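Local coordinates for L-Ala-D/L-Glu epimerase, a muconate lactonizing enzyme (Klebsiella pneumoniae subsp. pneumoniae MGH 78578, PDB 3FCP), which is a magnesium-binding member of the enolase superfamily, built from an N-terminal capping domain and a modified TIM barrel, at residues L40-S43 / D44-G48; D115-G118 / K119-G122; H315-S318 / T319-L322. All coordinates share one frame; numbering follows the deposited sequence.

In the fold
Local contacts close a hairpin, end a helix and turn the chain out of a second helix. Contacts 1 and 2 belong to the N-terminal domain, with centres 10 Å apart, and they interlock: R42 NH1 lies 2.6 Å from Q117 OE1 and K119 NZ 2.9 Å from C47 O, both probable hydrogen bonds, so the hairpin and the helix are bonded to each other at two points. Contact 3 lies in the barrel domain, its centre 19 Å from that of contact 2 and 27 Å from that of contact 1, touching neither. The magnesium ion, at a site formed by N201, D250 and E251, is about 13 Å from the W317 side chain.

Contact 1: L40-S43 / D44-G48; sequences LTRS and DGICG
R42 and D44 face each other across the turn of a beta hairpin, a type I turn with a G1 beta bulge that links strands 33-42 and 47-53. G45, with positive phi, holds the bulge position; G45 N donates to R42 O, and R42 N to I46 O at 2.9 Å. Further along, L40 and G48 form an antiparallel hydrogen-bonded pair, L40 N to G48 O at 2.8 Å (174°) and G48 N to L40 O at 2.9 Å. Between these two sets of bonds T41 and C47 make a non-hydrogen-bonded pair, T41 OG1 resting 3.2 Å from C47 SG. The guanidinium takes the carboxylate side-on: R42 NH2 reaches D44 OD2 at 2.9 Å and R42 NE reaches D44 OD1 at 3.2 Å, both on syn sides, the planes 21° apart. A bend at chi3 (48°) folds the arginine back over the turn, and its NH1 is taken by Q117 of helix 103-121. S43 OG accepts from T6 N. D44 OD1 carries a second bond, completing an Asx turn: I46 N donates to it at 3.1 Å from above the carboxylate plane, on the face opposite to R42 NE.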
ATOM      1  N   LEU A  40      15.532  -2.322 -48.034  1.00 26.34           N
ATOM      2  CA  LEU A  40      14.644  -3.450 -48.227  1.00 27.07           C
ATOM      3  C   LEU A  40      13.999  -3.328 -49.597  1.00 27.61           C
ATOM      4  O   LEU A  40      13.420  -2.294 -49.929  1.00 27.00           O
ATOM      5  CB  LEU A  40      13.582  -3.464 -47.123  1.00 27.04           C
ATOM      6  CG  LEU A  40      12.612  -4.649 -47.062  1.00 27.70           C
ATOM      7  CD1 LEU A  40      12.081  -4.794 -45.635  1.00 27.52           C
ATOM      8  CD2 LEU A  40      11.476  -4.446 -48.054  1.00 27.80           C
ATOM      9  N   THR A  41      14.114  -4.386 -50.394  1.00 26.92           N
ATOM     10  CA  THR A  41      13.547  -4.387 -51.732  1.00 27.50           C
ATOM     11  C   THR A  41      12.316  -5.273 -51.796  1.00 25.96           C
ATOM     12  O   THR A  41      12.349  -6.425 -51.354  1.00 26.92           O
ATOM     13  CB  THR A  41      14.576  -4.880 -52.770  1.00 27.35           C
ATOM     14  OG1 THR A  41      15.715  -4.014 -52.760  1.00 27.81           O
ATOM     15  CG2 THR A  41      13.962  -4.880 -54.168  1.00 29.94           C
ATOM     16  N   ARG A  42      11.233  -4.726 -52.340  1.00 24.90           N
ATOM     17  CA  ARG A  42       9.978  -5.458 -52.483  1.00 25.09           C
ATOM     18  C   ARG A  42       9.872  -6.084 -53.872  1.00 25.57           C
ATOM     19  O   ARG A  42      10.617  -5.723 -54.780  1.00 25.27           O
ATOM     20  CB  ARG A  42       8.800  -4.515 -52.255  1.00 25.98           C
ATOM     21  CG  ARG A  42       8.657  -4.047 -50.811  1.00 26.06           C
ATOM     22  CD  ARG A  42       7.920  -2.723 -50.708  1.00 23.13           C
ATOM     23  NE  ARG A  42       6.684  -2.681 -51.491  1.00 24.36           N
ATOM     24  CZ  ARG A  42       5.490  -2.371 -50.988  1.00 25.16           C
ATOM     25  NH1 ARG A  42       5.358  -2.087 -49.694  1.00 23.52           N
ATOM     26  NH2 ARG A  42       4.433  -2.299 -51.780  1.00 24.39           N
ATOM     27  N   SER A  43       8.936  -7.016 -54.034  1.00 25.78           N
ATOM     28  CA  SER A  43       8.732  -7.683 -55.313  1.00 27.12           C
ATOM     29  C   SER A  43       8.174  -6.739 -56.380  1.00 28.99           C
ATOM     30  O   SER A  43       8.198  -7.064 -57.569  1.00 30.83           O
ATOM     31  CB  SER A  43       7.796  -8.885 -55.144  1.00 24.41           C
ATOM     32  OG  SER A  43       6.557  -8.491 -54.587  1.00 24.08           O
ATOM     33  N   ASP A  44       7.651  -5.585 -55.969  1.00 28.04           N
ATOM     34  CA  ASP A  44       7.133  -4.627 -56.943  1.00 26.43           C
ATOM     35  C   ASP A  44       8.230  -3.649 -57.382  1.00 25.89           C
ATOM     36  O   ASP A  44       7.986  -2.731 -58.168  1.00 24.54           O
ATOM     37  CB  ASP A  44       5.928  -3.865 -56.376  1.00 24.97           C
ATOM     38  CG  ASP A  44       6.232  -3.151 -55.065  1.00 26.98           C
ATOM     39  OD1 ASP A  44       7.379  -3.226 -54.583  1.00 25.90           O
ATOM     40  OD2 ASP A  44       5.306  -2.512 -54.518  1.00 28.50           O
ATOM     41  N   GLY A  45       9.444  -3.863 -56.882  1.00 24.50           N
ATOM     42  CA  GLY A  45      10.557  -3.000 -57.240  1.00 25.08           C
ATOM     43  C   GLY A  45      10.761  -1.810 -56.317  1.00 25.08           C
ATOM     44  O   GLY A  45      11.754  -1.088 -56.440  1.00 24.05           O
ATOM     45  N   ILE A  46       9.834  -1.597 -55.388  1.00 25.02           N
ATOM     46  CA  ILE A  46       9.957  -0.479 -54.459  1.00 25.94           C
ATOM     47  C   ILE A  46      10.939  -0.803 -53.333  1.00 25.89           C
ATOM     48  O   ILE A  46      10.935  -1.905 -52.787  1.00 24.74           O
ATOM     49  CB  ILE A  46       8.582  -0.105 -53.857  1.00 26.72           C
ATOM     50  CG1 ILE A  46       7.676   0.443 -54.963  1.00 25.95           C
ATOM     51  CG2 ILE A  46       8.748   0.923 -52.748  1.00 26.20           C
ATOM     52  CD1 ILE A  46       6.269   0.792 -54.513  1.00 28.65           C
ATOM     53  N   CYS A  47      11.801   0.156 -53.011  1.00 25.09           N
ATOM     54  CA  CYS A  47      12.767  -0.031 -51.938  1.00 27.38           C
ATOM     55  C   CYS A  47      12.476   0.924 -50.789  1.00 25.91           C
ATOM     56  O   CYS A  47      11.966   2.028 -50.995  1.00 26.74           O
ATOM     57  CB  CYS A  47      14.196   0.212 -52.433  1.00 30.04           C
ATOM     58  SG  CYS A  47      14.825  -1.026 -53.592  1.00 38.63           S
ATOM     59  N   GLY A  48      12.805   0.484 -49.580  1.00 25.35           N
ATOM     60  CA  GLY A  48      12.609   1.302 -48.397  1.00 23.72           C
ATOM     61  C   GLY A  48      13.918   1.288 -47.632  1.00 24.58           C
ATOM     62  O   GLY A  48      14.629   0.280 -47.655  1.00 23.29           O
TER

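Contact 2: D115-G118 / K119-G122; sequences DAQG and KALG
D115 and K119 lie one turn apart near the C-terminal end of helix 103-121, their backbones joined by K119 N to D115 O at 3.0 Å. The close-packed side is the one turned to the hairpin: A120 N bonds to A116 O at 3.0 Å, and both alanines pack against R42 and I46. In Q117 the bend at chi2 (57°) turns the amide toward the helix end, Q117 NE2 4.0 Å from L121 CG, while OE1 accepts from R42. The last turn is looser. L121 N divides itself between G118 O and, weakly, Q117 O, and G122, exposed and with positive phi, is the C-prime residue of a Schellman motif (L123 N to G118 O, and weakly G122 N to K119 O). L121 also packs on L123 of a second subunit. The lysine runs fully extended along the helix, K119 CE 3.5 Å from D115 OD1. K119 NZ is a long 3.9 Å from D115 OD2, with a water bridging the two, and donates to C47 O; E361 is a long, weak partner. D115 accepts from L358 N and I49 N. The ion pair is therefore probably modest by itself, its charges shared with these neighbours.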
ATOM      1  N   ASP A 115       8.917   3.207 -45.050  1.00 21.79           N
ATOM      2  CA  ASP A 115       9.404   4.040 -46.152  1.00 22.90           C
ATOM      3  C   ASP A 115       8.847   3.494 -47.467  1.00 22.84           C
ATOM      4  O   ASP A 115       8.288   4.236 -48.270  1.00 21.36           O
ATOM      5  CB  ASP A 115      10.945   4.036 -46.177  1.00 22.68           C
ATOM      6  CG  ASP A 115      11.532   4.952 -47.254  1.00 23.02           C
ATOM      7  OD1 ASP A 115      10.906   5.980 -47.590  1.00 20.03           O
ATOM      8  OD2 ASP A 115      12.640   4.650 -47.752  1.00 23.02           O
ATOM      9  N   ALA A 116       8.970   2.183 -47.660  1.00 22.84           N
ATOM     10  CA  ALA A 116       8.502   1.535 -48.880  1.00 23.97           C
ATOM     11  C   ALA A 116       6.989   1.590 -49.073  1.00 24.25           C
ATOM     12  O   ALA A 116       6.513   1.842 -50.180  1.00 25.12           O
ATOM     13  CB  ALA A 116       8.985   0.077 -48.922  1.00 23.21           C
ATOM     14  N   GLN A 117       6.218   1.359 -48.016  1.00 24.60           N
ATOM     15  CA  GLN A 117       4.767   1.404 -48.171  1.00 27.51           C
ATOM     16  C   GLN A 117       4.308   2.850 -48.371  1.00 27.44           C
ATOM     17  O   GLN A 117       3.270   3.105 -48.984  1.00 25.80           O
ATOM     18  CB  GLN A 117       4.069   0.769 -46.964  1.00 28.98           C
ATOM     19  CG  GLN A 117       2.559   0.550 -47.155  1.00 35.11           C
ATOM     20  CD  GLN A 117       2.210  -0.320 -48.371  1.00 37.62           C
ATOM     21  OE1 GLN A 117       3.080  -0.930 -48.996  1.00 39.89           O
ATOM     22  NE2 GLN A 117       0.924  -0.387 -48.695  1.00 38.51           N
ATOM     23  N   GLY A 118       5.088   3.798 -47.856  1.00 27.84           N
ATOM     24  CA  GLY A 118       4.746   5.198 -48.036  1.00 27.13           C
ATOM     25  C   GLY A 118       4.911   5.545 -49.507  1.00 25.66           C
ATOM     26  O   GLY A 118       4.039   6.166 -50.119  1.00 25.26           O
ATOM     27  N   LYS A 119       6.031   5.134 -50.087  1.00 24.75           N
ATOM     28  CA  LYS A 119       6.275   5.399 -51.503  1.00 25.75           C
ATOM     29  C   LYS A 119       5.200   4.698 -52.344  1.00 26.50           C
ATOM     30  O   LYS A 119       4.797   5.196 -53.386  1.00 26.98           O
ATOM     31  CB  LYS A 119       7.654   4.886 -51.918  1.00 26.51           C
ATOM     32  CG  LYS A 119       8.837   5.566 -51.249  1.00 27.23           C
ATOM     33  CD  LYS A 119      10.126   4.929 -51.745  1.00 29.27           C
ATOM     34  CE  LYS A 119      11.358   5.481 -51.056  1.00 28.88           C
ATOM     35  NZ  LYS A 119      12.594   4.831 -51.599  1.00 27.69           N
ATOM     36  N   ALA A 120       4.730   3.546 -51.872  1.00 26.34           N
ATOM     37  CA  ALA A 120       3.707   2.782 -52.583  1.00 26.94           C
ATOM     38  C   ALA A 120       2.332   3.451 -52.571  1.00 27.35           C
ATOM     39  O   ALA A 120       1.510   3.201 -53.453  1.00 26.38           O
ATOM     40  CB  ALA A 120       3.602   1.379 -51.994  1.00 26.76           C
ATOM     41  N   LEU A 121       2.080   4.294 -51.571  1.00 25.95           N
ATOM     42  CA  LEU A 121       0.799   4.986 -51.457  1.00 25.45           C
ATOM     43  C   LEU A 121       0.938   6.467 -51.791  1.00 25.86           C
ATOM     44  O   LEU A 121      -0.038   7.219 -51.725  1.00 25.47           O
ATOM     45  CB  LEU A 121       0.245   4.839 -50.034  1.00 26.25           C
ATOM     46  CG  LEU A 121       0.002   3.404 -49.561  1.00 26.83           C
ATOM     47  CD1 LEU A 121      -0.457   3.396 -48.099  1.00 26.72           C
ATOM     48  CD2 LEU A 121      -1.035   2.754 -50.462  1.00 27.35           C
ATOM     49  N   GLY A 122       2.157   6.877 -52.136  1.00 25.08           N
ATOM     50  CA  GLY A 122       2.408   8.270 -52.462  1.00 26.32           C
ATOM     51  C   GLY A 122       2.147   9.146 -51.252  1.00 26.47           C
ATOM     52  O   GLY A 122       1.663  10.274 -51.376  1.00 26.23           O
TER
HETATM   53  O   HOH W   1      14.098   6.065 -49.666  1.00 30.35           O

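Contact 3: H315-S318 / T319-L322; sequences HAWS and TLPL
T319 grips the carbonyl of A316 twice. Its hydroxyl OG1 donates to A316 O at 2.8 Å, lying in the carbonyl plane, and its backbone N reaches A316 O at 3.1 Å from well above that plane, so one acceptor near the helix end is served by two donors of a single residue. The side-chain half of this grip depends on chi1 of 71°, which sets OG1 between the backbone N and the carbonyl carbon and turns CG2 toward H315 O. One residue earlier, S318 uses a similar rotamer to fold its own hydroxyl back: S318 OG donates to H315 O at 2.7 Å, coming from above the carbonyl plane. L320 N then bonds to W317 O at 3.1 Å, which closes a type I turn from W317 to L320. These bonds take up the carbonyls of three successive residues as helix 307-317 gives way to the loop that leads on toward strand 345-346, within the modified TIM-barrel domain of the enolase superfamily. A water donates to L320 O and, weakly, to S318 O, tying the two carbonyls together. Beyond the polar layer, the chain doubles back and brings L322 toward the tryptophan: L322 CD1 rests 3.6 Å from W317 CB, near the root of the indole, and the two side chains pass at a slant. L320 CD1 approaches the six-membered part of the ring more distantly, 4.5 Å from W317 CE3. L273 of strand 270-273 touches both W317 and L320, V284 and A288 of helix 283-294 add further packing, and T319 meets N89 of a second subunit.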
ATOM      1  N   HIS A 315       8.923  11.681 -38.281  1.00 22.17           N
ATOM      2  CA  HIS A 315       7.605  11.356 -38.826  1.00 22.09           C
ATOM      3  C   HIS A 315       6.678  10.887 -37.703  1.00 21.41           C
ATOM      4  O   HIS A 315       5.494  11.223 -37.689  1.00 19.99           O
ATOM      5  CB  HIS A 315       7.719  10.284 -39.908  1.00 20.53           C
ATOM      6  CG  HIS A 315       8.063  10.831 -41.260  1.00 21.05           C
ATOM      7  ND1 HIS A 315       7.169  11.558 -42.018  1.00 22.46           N
ATOM      8  CD2 HIS A 315       9.209  10.781 -41.977  1.00 20.95           C
ATOM      9  CE1 HIS A 315       7.750  11.931 -43.143  1.00 20.56           C
ATOM     10  NE2 HIS A 315       8.989  11.472 -43.144  1.00 20.71           N
ATOM     11  N   ALA A 316       7.231  10.114 -36.768  1.00 20.74           N
ATOM     12  CA  ALA A 316       6.473   9.619 -35.622  1.00 22.29           C
ATOM     13  C   ALA A 316       6.175  10.763 -34.649  1.00 21.73           C
ATOM     14  O   ALA A 316       5.039  10.926 -34.196  1.00 22.12           O
ATOM     15  CB  ALA A 316       7.257   8.509 -34.911  1.00 21.37           C
ATOM     16  N   TRP A 317       7.193  11.564 -34.340  1.00 23.26           N
ATOM     17  CA  TRP A 317       7.029  12.690 -33.418  1.00 23.03           C
ATOM     18  C   TRP A 317       5.973  13.689 -33.898  1.00 23.10           C
ATOM     19  O   TRP A 317       5.272  14.299 -33.087  1.00 21.91           O
ATOM     20  CB  TRP A 317       8.356  13.442 -33.233  1.00 22.71           C
ATOM     21  CG  TRP A 317       9.525  12.655 -32.661  1.00 22.04           C
ATOM     22  CD1 TRP A 317      10.840  13.049 -32.652  1.00 20.63           C
ATOM     23  CD2 TRP A 317       9.496  11.352 -32.055  1.00 20.09           C
ATOM     24  NE1 TRP A 317      11.625  12.078 -32.083  1.00 22.19           N
ATOM     25  CE2 TRP A 317      10.829  11.024 -31.711  1.00 21.53           C
ATOM     26  CE3 TRP A 317       8.476  10.428 -31.773  1.00 20.64           C
ATOM     27  CZ2 TRP A 317      11.172   9.807 -31.101  1.00 21.23           C
ATOM     28  CZ3 TRP A 317       8.815   9.219 -31.168  1.00 19.54           C
ATOM     29  CH2 TRP A 317      10.155   8.919 -30.839  1.00 21.88           C
ATOM     30  N   SER A 318       5.860  13.849 -35.215  1.00 23.40           N
ATOM     31  CA  SER A 318       4.907  14.793 -35.802  1.00 22.82           C
ATOM     32  C   SER A 318       3.454  14.467 -35.503  1.00 22.12           C
ATOM     33  O   SER A 318       2.592  15.346 -35.522  1.00 22.47           O
ATOM     34  CB  SER A 318       5.082  14.856 -37.325  1.00 23.15           C
ATOM     35  OG  SER A 318       4.500  13.726 -37.960  1.00 22.14           O
ATOM     36  N   THR A 319       3.170  13.201 -35.237  1.00 21.56           N
ATOM     37  CA  THR A 319       1.798  12.799 -34.969  1.00 21.73           C
ATOM     38  C   THR A 319       1.405  12.970 -33.507  1.00 23.58           C
ATOM     39  O   THR A 319       0.253  12.727 -33.149  1.00 23.35           O
ATOM     40  CB  THR A 319       1.582  11.327 -35.304  1.00 20.16           C
ATOM     41  OG1 THR A 319       2.269  10.527 -34.334  1.00 19.03           O
ATOM     42  CG2 THR A 319       2.119  11.006 -36.701  1.00 19.27           C
ATOM     43  N   LEU A 320       2.344  13.407 -32.670  1.00 22.69           N
ATOM     44  CA  LEU A 320       2.074  13.526 -31.236  1.00 23.54           C
ATOM     45  C   LEU A 320       2.310  14.896 -30.621  1.00 22.92           C
ATOM     46  O   LEU A 320       3.103  15.681 -31.127  1.00 24.13           O
ATOM     47  CB  LEU A 320       2.963  12.537 -30.469  1.00 21.73           C
ATOM     48  CG  LEU A 320       2.954  11.065 -30.875  1.00 22.98           C
ATOM     49  CD1 LEU A 320       4.221  10.374 -30.358  1.00 21.96           C
ATOM     50  CD2 LEU A 320       1.694  10.413 -30.334  1.00 21.80           C
ATOM     51  N   PRO A 321       1.622  15.191 -29.505  1.00 23.71           N
ATOM     52  CA  PRO A 321       1.794  16.476 -28.819  1.00 24.36           C
ATOM     53  C   PRO A 321       3.044  16.282 -27.948  1.00 25.44           C
ATOM     54  O   PRO A 321       3.003  15.544 -26.969  1.00 28.58           O
ATOM     55  CB  PRO A 321       0.538  16.592 -27.952  1.00 26.00           C
ATOM     56  CG  PRO A 321      -0.430  15.594 -28.554  1.00 28.03           C
ATOM     57  CD  PRO A 321       0.465  14.466 -28.960  1.00 25.24           C
ATOM     58  N   LEU A 322       4.151  16.919 -28.298  1.00 25.23           N
ATOM     59  CA  LEU A 322       5.368  16.749 -27.512  1.00 25.40           C
ATOM     60  C   LEU A 322       5.638  17.976 -26.648  1.00 26.65           C
ATOM     61  O   LEU A 322       6.216  18.962 -27.112  1.00 27.39           O
ATOM     62  CB  LEU A 322       6.556  16.482 -28.439  1.00 26.63           C
ATOM     63  CG  LEU A 322       6.419  15.271 -29.376  1.00 26.80           C
ATOM     64  CD1 LEU A 322       7.722  15.060 -30.116  1.00 27.07           C
ATOM     65  CD2 LEU A 322       6.071  14.021 -28.582  1.00 26.01           C
TER
HETATM   66  O   HOH W   2       3.777  17.615 -33.438  1.00 44.17           O